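Side-chain contacts in BexL (PDB 4XRW), which probably cyclises, dehydrates and aromatises polyketide chains as a di-domain aromatase/cyclase of the type II polyketide synthase pathway to BE-7585A: residues A[113-118]-A[123-128]; A[86-89]-A[94-97]; A[186-191]-A[323-328]. One frame throughout, in Å; residues are numbered along the deposited sequence.

How the contacts relate
Contacts 1 and 2 share one seven-stranded antiparallel sheet, and contact 3 lies in the other half of the chain. Contact 2 pairs strands 80-89 and 94-99. Contact 1 pairs the next two strands, 106-117 and 123-133. Strands 94-99 and 106-117 are neighbours, so the two hairpins abut. Their centres are about 13 Å apart, and the rings of W113 and F97 meet between them. Contact 3 comes last along the chain and joins helices 185-193 and 299-326. Its centre is about 48 Å from that of contact 1 and about 43 Å from that of contact 2. The two halves repeat the same strand order, as expected of a di-domain helix-grip protein.

Contact 1 (A[113-118]-A[123-128]); sequences WIVEPV and AKVRLL
W113 and L127 lie side by side and point the same way on the hairpin face that packs against helices 34-42 and 138-166. L127 CD1 sits over the centre of the six-membered ring of W113, 3.9 Å from its centroid, in a CH-pi contact. V125 meets the same indole at its edge, in plane, with CG1 3.6 Å from W113 CE3. With chi1 at 179°, V125 CG1 points off opposite the backbone N and reaches the indole edge. W113 NE1 hydrogen-bonds a MES molecule, probably from the crystallisation liquor, which may mark a pocket.

The face of I114, E116, K124 and R126 mixes charged and aliphatic groups. The side chains of E116 and R126 cross, their carboxylate and guanidinium planes 56° apart. R126 NH1 reaches E116 OE2 at 2.9 Å in a salt bridge, from above the carboxylate plane. I114 CD1 covers one face of the guanidinium, toward its rim, and also touches L128 CD1 at 3.7 Å. K124 runs extended beside E116, and a water joins its NZ to E116 OE1. Backbone bonds pair I114 with R126 and E116 with K124.

R126 NE has a second acid partner, E25 on strand 22-30. Two carboxylates would thus hold the guanidinium and balance its charge. E116 probably stays ionised beside R126 and near K124, while the W113 face is mainly apolar.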
loop_
_atom_site.group_PDB
_atom_site.type_symbol
_atom_site.label_atom_id
_atom_site.label_comp_id
_atom_site.label_asym_id
_atom_site.label_seq_id
_atom_site.Cartn_x
_atom_site.Cartn_y
_atom_site.Cartn_z
ATOM N N TRP A 113 -14.560 -3.840 13.656
ATOM C CA TRP A 113 -15.004 -2.640 12.968
ATOM C C TRP A 113 -16.517 -2.661 12.955
ATOM O O TRP A 113 -17.120 -3.688 12.643
ATOM C CB TRP A 113 -14.509 -2.581 11.514
ATOM C CG TRP A 113 -13.020 -2.441 11.373
ATOM C CD1 TRP A 113 -12.120 -3.459 11.211
ATOM C CD2 TRP A 113 -12.269 -1.232 11.369
ATOM N NE1 TRP A 113 -10.849 -2.942 11.110
ATOM C CE2 TRP A 113 -10.910 -1.583 11.218
ATOM C CE3 TRP A 113 -12.605 0.123 11.490
ATOM C CZ2 TRP A 113 -9.897 -0.637 11.182
ATOM C CZ3 TRP A 113 -11.593 1.057 11.448
ATOM C CH2 TRP A 113 -10.261 0.677 11.288
ATOM N N ILE A 114 -17.122 -1.521 13.242
ATOM C CA ILE A 114 -18.574 -1.388 13.160
ATOM C C ILE A 114 -18.814 -0.056 12.479
ATOM O O ILE A 114 -18.346 0.977 12.958
ATOM C CB ILE A 114 -19.265 -1.419 14.537
ATOM C CG1 ILE A 114 -18.898 -2.669 15.342
ATOM C CG2 ILE A 114 -20.781 -1.381 14.360
ATOM C CD1 ILE A 114 -19.171 -2.540 16.845
ATOM N N VAL A 115 -19.503 -0.070 11.348
ATOM C CA VAL A 115 -19.752 1.144 10.608
ATOM C C VAL A 115 -21.249 1.465 10.658
ATOM O O VAL A 115 -22.075 0.647 10.268
ATOM C CB VAL A 115 -19.285 1.028 9.176
ATOM C CG1 VAL A 115 -19.380 2.375 8.496
ATOM C CG2 VAL A 115 -17.833 0.508 9.142
ATOM N N GLU A 116 -21.575 2.655 11.162
ATOM C CA GLU A 116 -22.966 3.056 11.412
ATOM C C GLU A 116 -23.331 4.278 10.554
ATOM O O GLU A 116 -22.576 5.258 10.495
ATOM C CB GLU A 116 -23.175 3.356 12.903
ATOM C CG GLU A 116 -23.027 2.105 13.796
ATOM C CD GLU A 116 -23.039 2.392 15.302
ATOM O OE1 GLU A 116 -22.976 3.577 15.687
ATOM O OE2 GLU A 116 -23.101 1.415 16.095
ATOM N N PRO A 117 -24.476 4.213 9.851
ATOM C CA PRO A 117 -24.857 5.417 9.105
ATOM C C PRO A 117 -25.373 6.472 10.082
ATOM O O PRO A 117 -26.161 6.126 10.968
ATOM C CB PRO A 117 -25.949 4.913 8.164
ATOM C CG PRO A 117 -26.594 3.794 8.929
ATOM C CD PRO A 117 -25.526 3.178 9.805
ATOM N N VAL A 118 -24.902 7.710 9.980
ATOM C CA VAL A 118 -25.484 8.762 10.804
ATOM C C VAL A 118 -26.187 9.770 9.885
ATOM O O VAL A 118 -27.084 10.478 10.314
ATOM C CB VAL A 118 -24.431 9.450 11.728
ATOM C CG1 VAL A 118 -23.583 8.396 12.465
ATOM C CG2 VAL A 118 -23.571 10.420 10.970
ATOM N N ALA A 123 -20.714 8.834 8.040
ATOM C CA ALA A 123 -20.777 7.613 8.839
ATOM C C ALA A 123 -19.905 7.680 10.083
ATOM O O ALA A 123 -18.890 8.361 10.110
ATOM C CB ALA A 123 -20.367 6.414 7.997
ATOM N N LYS A 124 -20.334 6.950 11.098
ATOM C CA LYS A 124 -19.573 6.768 12.319
ATOM C C LYS A 124 -18.857 5.423 12.259
ATOM O O LYS A 124 -19.490 4.386 12.063
ATOM C CB LYS A 124 -20.487 6.815 13.544
ATOM C CG LYS A 124 -19.740 6.766 14.862
ATOM C CD LYS A 124 -20.708 6.648 16.029
ATOM C CE LYS A 124 -19.993 6.537 17.357
ATOM N NZ LYS A 124 -20.943 6.403 18.503
ATOM N N VAL A 125 -17.543 5.466 12.406
ATOM C CA VAL A 125 -16.714 4.266 12.382
ATOM C C VAL A 125 -16.227 4.002 13.777
ATOM O O VAL A 125 -15.557 4.831 14.375
ATOM C CB VAL A 125 -15.538 4.411 11.424
ATOM C CG1 VAL A 125 -14.666 3.133 11.444
ATOM C CG2 VAL A 125 -16.057 4.698 10.029
ATOM N N ARG A 126 -16.608 2.845 14.296
ATOM C CA ARG A 126 -16.187 2.380 15.602
ATOM C C ARG A 126 -15.157 1.271 15.475
ATOM O O ARG A 126 -15.363 0.326 14.702
ATOM C CB ARG A 126 -17.391 1.864 16.368
ATOM C CG ARG A 126 -18.512 2.894 16.475
ATOM C CD ARG A 126 -19.738 2.239 17.024
ATOM N NE ARG A 126 -19.499 1.537 18.275
ATOM C CZ ARG A 126 -20.280 0.577 18.745
ATOM N NH1 ARG A 126 -21.358 0.226 18.059
ATOM N NH2 ARG A 126 -19.984 -0.036 19.894
ATOM N N LEU A 127 -14.089 1.379 16.254
ATOM C CA LEU A 127 -13.016 0.401 16.236
ATOM C C LEU A 127 -12.842 -0.112 17.644
ATOM O O LEU A 127 -12.428 0.634 18.539
ATOM C CB LEU A 127 -11.735 1.024 15.687
ATOM C CG LEU A 127 -10.453 0.198 15.760
ATOM C CD1 LEU A 127 -10.598 -1.112 15.028
ATOM C CD2 LEU A 127 -9.267 1.017 15.214
ATOM N N LEU A 128 -13.178 -1.376 17.850
ATOM C CA LEU A 128 -13.088 -2.016 19.149
ATOM C C LEU A 128 -11.909 -2.958 19.214
ATOM O O LEU A 128 -11.601 -3.609 18.209
ATOM C CB LEU A 128 -14.338 -2.818 19.433
ATOM C CG LEU A 128 -15.632 -2.032 19.673
ATOM C CD1 LEU A 128 -16.088 -1.270 18.428
ATOM C CD2 LEU A 128 -16.706 -3.030 20.122
HETATM O O HOH W 1 -22.672 4.320 18.218
#

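Contact 2 (A[86-89]-A[94-97]); sequences RELD and RISF
R86 and I95 meet on the packed face of this hairpin, where the side chains cross at an angle. I95 CG2 comes within 3.7 Å of R86 NH1, oblique to the guanidinium. The R86 chain bends at chi3 (-58°), and its aliphatic part passes F97, with CG 4.0 Å from F97 CB. L88 lies alongside I95 and points the same way, but more loosely, with L88 CD1 4.2 Å from I95 CG2. Helix 34-42 packs on this face through Y38, V41 and A42. The buried guanidinium is well satisfied. NH1 bonds the carbonyl of V41. NH2 bonds that of A42 and makes a salt bridge to E67, so several bonds hold the group in position.

The other face is looser and partly exposed. E87 OE1 lies 3.6 Å from S96 CB, and the same oxygen is hydrogen-bonded to H98. A water joins E87 O to S96 OG, at 2.9 Å from each. D89 and R94 face each other without a salt bridge, their nearest charged atoms, D89 OD2 and R94 NH1, being 5.2 Å apart. D89 OD1 instead takes the backbone N-H of A92 in the turn. R94 lays its side chain towards T112 and I114 on the next strand.

The backbones hold both faces together. E87 with S96 and D89 with R94 are hydrogen-bonded pairs, each with two N-H to O bonds. They alternate with the non-hydrogen-bonded pairs R86-F97 and L88-I95. Two successive strands joined by a short turn in this way form an antiparallel beta hairpin. It is part of the sheet of a helix-grip fold, with its packed face turned to helix 34-42.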
loop_
_atom_site.group_PDB
_atom_site.type_symbol
_atom_site.label_atom_id
_atom_site.label_comp_id
_atom_site.label_asym_id
_atom_site.label_seq_id
_atom_site.Cartn_x
_atom_site.Cartn_y
_atom_site.Cartn_z
ATOM N N ARG A 86 -10.606 -13.192 9.910
ATOM C CA ARG A 86 -11.729 -12.249 9.963
ATOM C C ARG A 86 -13.057 -12.939 9.692
ATOM O O ARG A 86 -13.129 -13.946 8.988
ATOM C CB ARG A 86 -11.561 -11.093 8.970
ATOM C CG ARG A 86 -10.169 -10.446 8.982
ATOM C CD ARG A 86 -10.204 -9.046 8.354
ATOM N NE ARG A 86 -10.696 -9.085 6.999
ATOM C CZ ARG A 86 -11.116 -8.029 6.304
ATOM N NH1 ARG A 86 -11.142 -6.804 6.837
ATOM N NH2 ARG A 86 -11.531 -8.227 5.079
ATOM N N GLU A 87 -14.085 -12.376 10.305
ATOM C CA GLU A 87 -15.463 -12.734 10.034
ATOM C C GLU A 87 -16.213 -11.489 9.620
ATOM O O GLU A 87 -16.270 -10.506 10.389
ATOM C CB GLU A 87 -16.126 -13.353 11.264
ATOM C CG GLU A 87 -15.568 -14.719 11.616
ATOM C CD GLU A 87 -14.398 -14.650 12.598
ATOM O OE1 GLU A 87 -14.401 -13.771 13.502
ATOM O OE2 GLU A 87 -13.482 -15.494 12.475
ATOM N N LEU A 88 -16.838 -11.555 8.449
ATOM C CA LEU A 88 -17.487 -10.383 7.850
ATOM C C LEU A 88 -19.023 -10.469 7.980
ATOM O O LEU A 88 -19.597 -11.502 7.695
ATOM C CB LEU A 88 -17.105 -10.261 6.388
ATOM C CG LEU A 88 -15.745 -9.598 6.063
ATOM C CD1 LEU A 88 -14.594 -10.361 6.662
ATOM C CD2 LEU A 88 -15.559 -9.484 4.562
ATOM N N ASP A 89 -19.670 -9.388 8.397
ATOM C CA ASP A 89 -21.142 -9.352 8.497
ATOM C C ASP A 89 -21.643 -8.093 7.785
ATOM O O ASP A 89 -21.809 -7.050 8.400
ATOM C CB ASP A 89 -21.586 -9.380 9.969
ATOM C CG ASP A 89 -23.110 -9.486 10.134
ATOM O OD1 ASP A 89 -23.865 -9.238 9.155
ATOM O OD2 ASP A 89 -23.528 -9.799 11.263
ATOM N N ARG A 94 -20.333 -5.070 10.123
ATOM C CA ARG A 94 -19.346 -5.419 11.148
ATOM C C ARG A 94 -18.289 -6.348 10.576
ATOM O O ARG A 94 -18.593 -7.224 9.757
ATOM C CB ARG A 94 -19.989 -6.100 12.364
ATOM C CG ARG A 94 -20.884 -5.202 13.218
ATOM C CD ARG A 94 -21.649 -5.974 14.311
ATOM N NE ARG A 94 -20.920 -6.205 15.572
ATOM C CZ ARG A 94 -20.286 -7.336 15.904
ATOM N NH1 ARG A 94 -20.244 -8.367 15.063
ATOM N NH2 ARG A 94 -19.679 -7.439 17.084
ATOM N N ILE A 95 -17.059 -6.164 11.041
ATOM C CA ILE A 95 -15.934 -7.014 10.669
ATOM C C ILE A 95 -15.180 -7.349 11.956
ATOM O O ILE A 95 -14.620 -6.463 12.589
ATOM C CB ILE A 95 -14.970 -6.333 9.693
ATOM C CG1 ILE A 95 -15.705 -5.917 8.412
ATOM C CG2 ILE A 95 -13.816 -7.301 9.361
ATOM C CD1 ILE A 95 -14.933 -5.020 7.567
ATOM N N SER A 96 -15.178 -8.618 12.341
ATOM C CA SER A 96 -14.375 -9.101 13.460
ATOM C C SER A 96 -13.031 -9.566 12.955
ATOM O O SER A 96 -12.966 -10.220 11.912
ATOM C CB SER A 96 -15.077 -10.259 14.160
ATOM O OG SER A 96 -16.436 -9.936 14.370
ATOM N N PHE A 97 -11.964 -9.238 13.661
ATOM C CA PHE A 97 -10.653 -9.723 13.238
ATOM C C PHE A 97 -9.886 -10.224 14.440
ATOM O O PHE A 97 -10.156 -9.817 15.569
ATOM C CB PHE A 97 -9.868 -8.634 12.492
ATOM C CG PHE A 97 -9.714 -7.342 13.259
ATOM C CD1 PHE A 97 -8.586 -7.115 14.033
ATOM C CD2 PHE A 97 -10.681 -6.344 13.178
ATOM C CE1 PHE A 97 -8.420 -5.922 14.729
ATOM C CE2 PHE A 97 -10.514 -5.159 13.849
ATOM C CZ PHE A 97 -9.403 -4.936 14.620
HETATM O O HOH W 2 -18.458 -10.020 12.291
#

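Contact 3 (A[186-191]-A[323-328]); sequences KDVYDF and DHAEAR
F191 and H324 form the aromatic part of this helix-to-helix contact. Their rings are oblique, with planes at 46° and centroids 5.3 Å apart. One side of the phenyl ring does the touching. F191 CD2 lies 3.7 Å from H324 CG and equally near H324 CB, and F191 CE2 follows along the same line. Both side chains leave their helices in the same way, with chi1 at -178° swinging CG to the far side from the backbone N. This brings the two rings together at an oblique angle. F191 also rests on F320 and A321 of helix 299-326. R201 of helix 198-201 touches both F191 and H324.

The aliphatic part is centred on A325. Its CB meets V188 CG2 at 4.0 Å and D187 CB at 4.1 Å. The small side chain is consistent with the close approach of the helices here, where the CA atoms of D187 and A325 are 5.5 Å apart. I181 of strand 172-181 packs against both V188 and A325.

Polar side-chain bonds lie beside the contact. One is within 186-191, where K186 NZ makes a salt bridge of 3.0 Å to D190 OD2, one turn further along the helix, using the syn lone pair of the acid. Others run from E326 OE2 to K322 and to the backbone N of D182.

No hydrogen bond or salt bridge crosses between the two segments. Their direct attachment is therefore by van der Waals packing, and shape probably matters more than charge pairing between these two segments.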
loop_
_atom_site.group_PDB
_atom_site.type_symbol
_atom_site.label_atom_id
_atom_site.label_comp_id
_atom_site.label_asym_id
_atom_site.label_seq_id
_atom_site.Cartn_x
_atom_site.Cartn_y
_atom_site.Cartn_z
ATOM N N LYS A 186 9.609 -15.454 -15.989
ATOM C CA LYS A 186 10.688 -15.442 -15.029
ATOM C C LYS A 186 11.798 -14.451 -15.375
ATOM O O LYS A 186 12.331 -13.776 -14.496
ATOM C CB LYS A 186 11.273 -16.837 -14.878
ATOM C CG LYS A 186 12.547 -16.868 -14.054
ATOM C CD LYS A 186 12.940 -18.300 -13.729
ATOM C CE LYS A 186 13.956 -18.370 -12.609
ATOM N NZ LYS A 186 15.159 -17.574 -12.872
ATOM N N ASP A 187 12.188 -14.374 -16.642
ATOM C CA ASP A 187 13.278 -13.461 -16.995
ATOM C C ASP A 187 12.872 -11.992 -16.921
ATOM O O ASP A 187 13.710 -11.134 -16.649
ATOM C CB ASP A 187 13.808 -13.802 -18.390
ATOM C CG ASP A 187 14.368 -15.227 -18.465
ATOM O OD1 ASP A 187 14.764 -15.768 -17.405
ATOM O OD2 ASP A 187 14.421 -15.798 -19.580
ATOM N N VAL A 188 11.599 -11.691 -17.148
ATOM C CA VAL A 188 11.129 -10.339 -17.051
ATOM C C VAL A 188 10.991 -9.956 -15.563
ATOM O O VAL A 188 11.468 -8.915 -15.110
ATOM C CB VAL A 188 9.782 -10.166 -17.761
ATOM C CG1 VAL A 188 9.356 -8.735 -17.681
ATOM C CG2 VAL A 188 9.869 -10.647 -19.246
ATOM N N TYR A 189 10.322 -10.823 -14.822
ATOM C CA TYR A 189 10.232 -10.689 -13.362
ATOM C C TYR A 189 11.588 -10.435 -12.719
ATOM O O TYR A 189 11.739 -9.517 -11.917
ATOM C CB TYR A 189 9.617 -11.956 -12.759
ATOM C CG TYR A 189 9.632 -12.001 -11.237
ATOM C CD1 TYR A 189 8.569 -11.466 -10.495
ATOM C CD2 TYR A 189 10.702 -12.538 -10.557
ATOM C CE1 TYR A 189 8.590 -11.503 -9.081
ATOM C CE2 TYR A 189 10.735 -12.579 -9.169
ATOM C CZ TYR A 189 9.671 -12.068 -8.445
ATOM O OH TYR A 189 9.717 -12.123 -7.075
ATOM N N ASP A 190 12.580 -11.292 -13.022
ATOM C CA ASP A 190 13.901 -11.168 -12.424
ATOM C C ASP A 190 14.514 -9.812 -12.692
ATOM O O ASP A 190 15.192 -9.260 -11.835
ATOM C CB ASP A 190 14.873 -12.245 -12.931
ATOM C CG ASP A 190 14.588 -13.654 -12.359
ATOM O OD1 ASP A 190 13.841 -13.812 -11.362
ATOM O OD2 ASP A 190 15.141 -14.620 -12.924
ATOM N N PHE A 191 14.325 -9.269 -13.887
ATOM C CA PHE A 191 14.870 -7.947 -14.186
ATOM C C PHE A 191 14.305 -6.867 -13.237
ATOM O O PHE A 191 15.036 -5.990 -12.787
ATOM C CB PHE A 191 14.571 -7.562 -15.651
ATOM C CG PHE A 191 15.135 -6.242 -16.063
ATOM C CD1 PHE A 191 14.434 -5.049 -15.861
ATOM C CD2 PHE A 191 16.385 -6.170 -16.668
ATOM C CE1 PHE A 191 14.956 -3.846 -16.233
ATOM C CE2 PHE A 191 16.916 -4.962 -17.048
ATOM C CZ PHE A 191 16.203 -3.791 -16.851
ATOM N N ASP A 323 14.292 -5.654 -23.648
ATOM C CA ASP A 323 15.579 -5.785 -24.332
ATOM C C ASP A 323 16.441 -6.843 -23.642
ATOM O O ASP A 323 17.124 -7.627 -24.274
ATOM C CB ASP A 323 16.332 -4.457 -24.332
ATOM C CG ASP A 323 15.800 -3.433 -25.338
ATOM O OD1 ASP A 323 14.934 -3.752 -26.189
ATOM O OD2 ASP A 323 16.304 -2.275 -25.282
ATOM N N HIS A 324 16.415 -6.845 -22.310
ATOM C CA HIS A 324 17.236 -7.756 -21.539
ATOM C C HIS A 324 16.762 -9.209 -21.644
ATOM O O HIS A 324 17.561 -10.120 -21.834
ATOM C CB HIS A 324 17.237 -7.321 -20.063
ATOM C CG HIS A 324 18.100 -8.179 -19.199
ATOM N ND1 HIS A 324 17.607 -9.243 -18.478
ATOM C CD2 HIS A 324 19.428 -8.146 -18.966
ATOM C CE1 HIS A 324 18.596 -9.827 -17.831
ATOM N NE2 HIS A 324 19.714 -9.186 -18.121
ATOM N N ALA A 325 15.454 -9.418 -21.513
ATOM C CA ALA A 325 14.869 -10.746 -21.490
ATOM C C ALA A 325 14.940 -11.378 -22.873
ATOM O O ALA A 325 15.043 -12.596 -22.971
ATOM C CB ALA A 325 13.419 -10.696 -21.005
ATOM N N GLU A 326 14.851 -10.550 -23.922
ATOM C CA GLU A 326 14.856 -11.075 -25.309
ATOM C C GLU A 326 16.257 -11.262 -25.886
ATOM O O GLU A 326 16.415 -11.950 -26.894
ATOM C CB GLU A 326 14.043 -10.187 -26.237
ATOM C CG GLU A 326 12.526 -10.184 -25.913
ATOM C CD GLU A 326 11.677 -9.407 -26.911
ATOM O OE1 GLU A 326 12.247 -8.802 -27.854
ATOM O OE2 GLU A 326 10.422 -9.384 -26.758
ATOM N N ALA A 327 17.280 -10.688 -25.253
ATOM C CA ALA A 327 18.660 -10.924 -25.703
ATOM C C ALA A 327 19.027 -12.410 -25.537
ATOM O O ALA A 327 18.817 -13.011 -24.490
ATOM C CB ALA A 327 19.601 -10.057 -24.962
ATOM N N ARG A 328 19.548 -13.001 -26.604
ATOM C CA ARG A 328 19.963 -14.390 -26.631
ATOM C C ARG A 328 21.193 -14.510 -27.505
ATOM O O ARG A 328 21.102 -14.973 -28.630
ATOM C CB ARG A 328 18.863 -15.298 -27.186
ATOM C CG ARG A 328 17.676 -15.479 -26.265
ATOM C CD ARG A 328 16.580 -16.345 -26.904
ATOM N NE ARG A 328 17.006 -17.742 -27.054
ATOM C CZ ARG A 328 17.545 -18.267 -28.156
ATOM N NH1 ARG A 328 17.742 -17.527 -29.250
ATOM N NH2 ARG A 328 17.888 -19.548 -28.168
#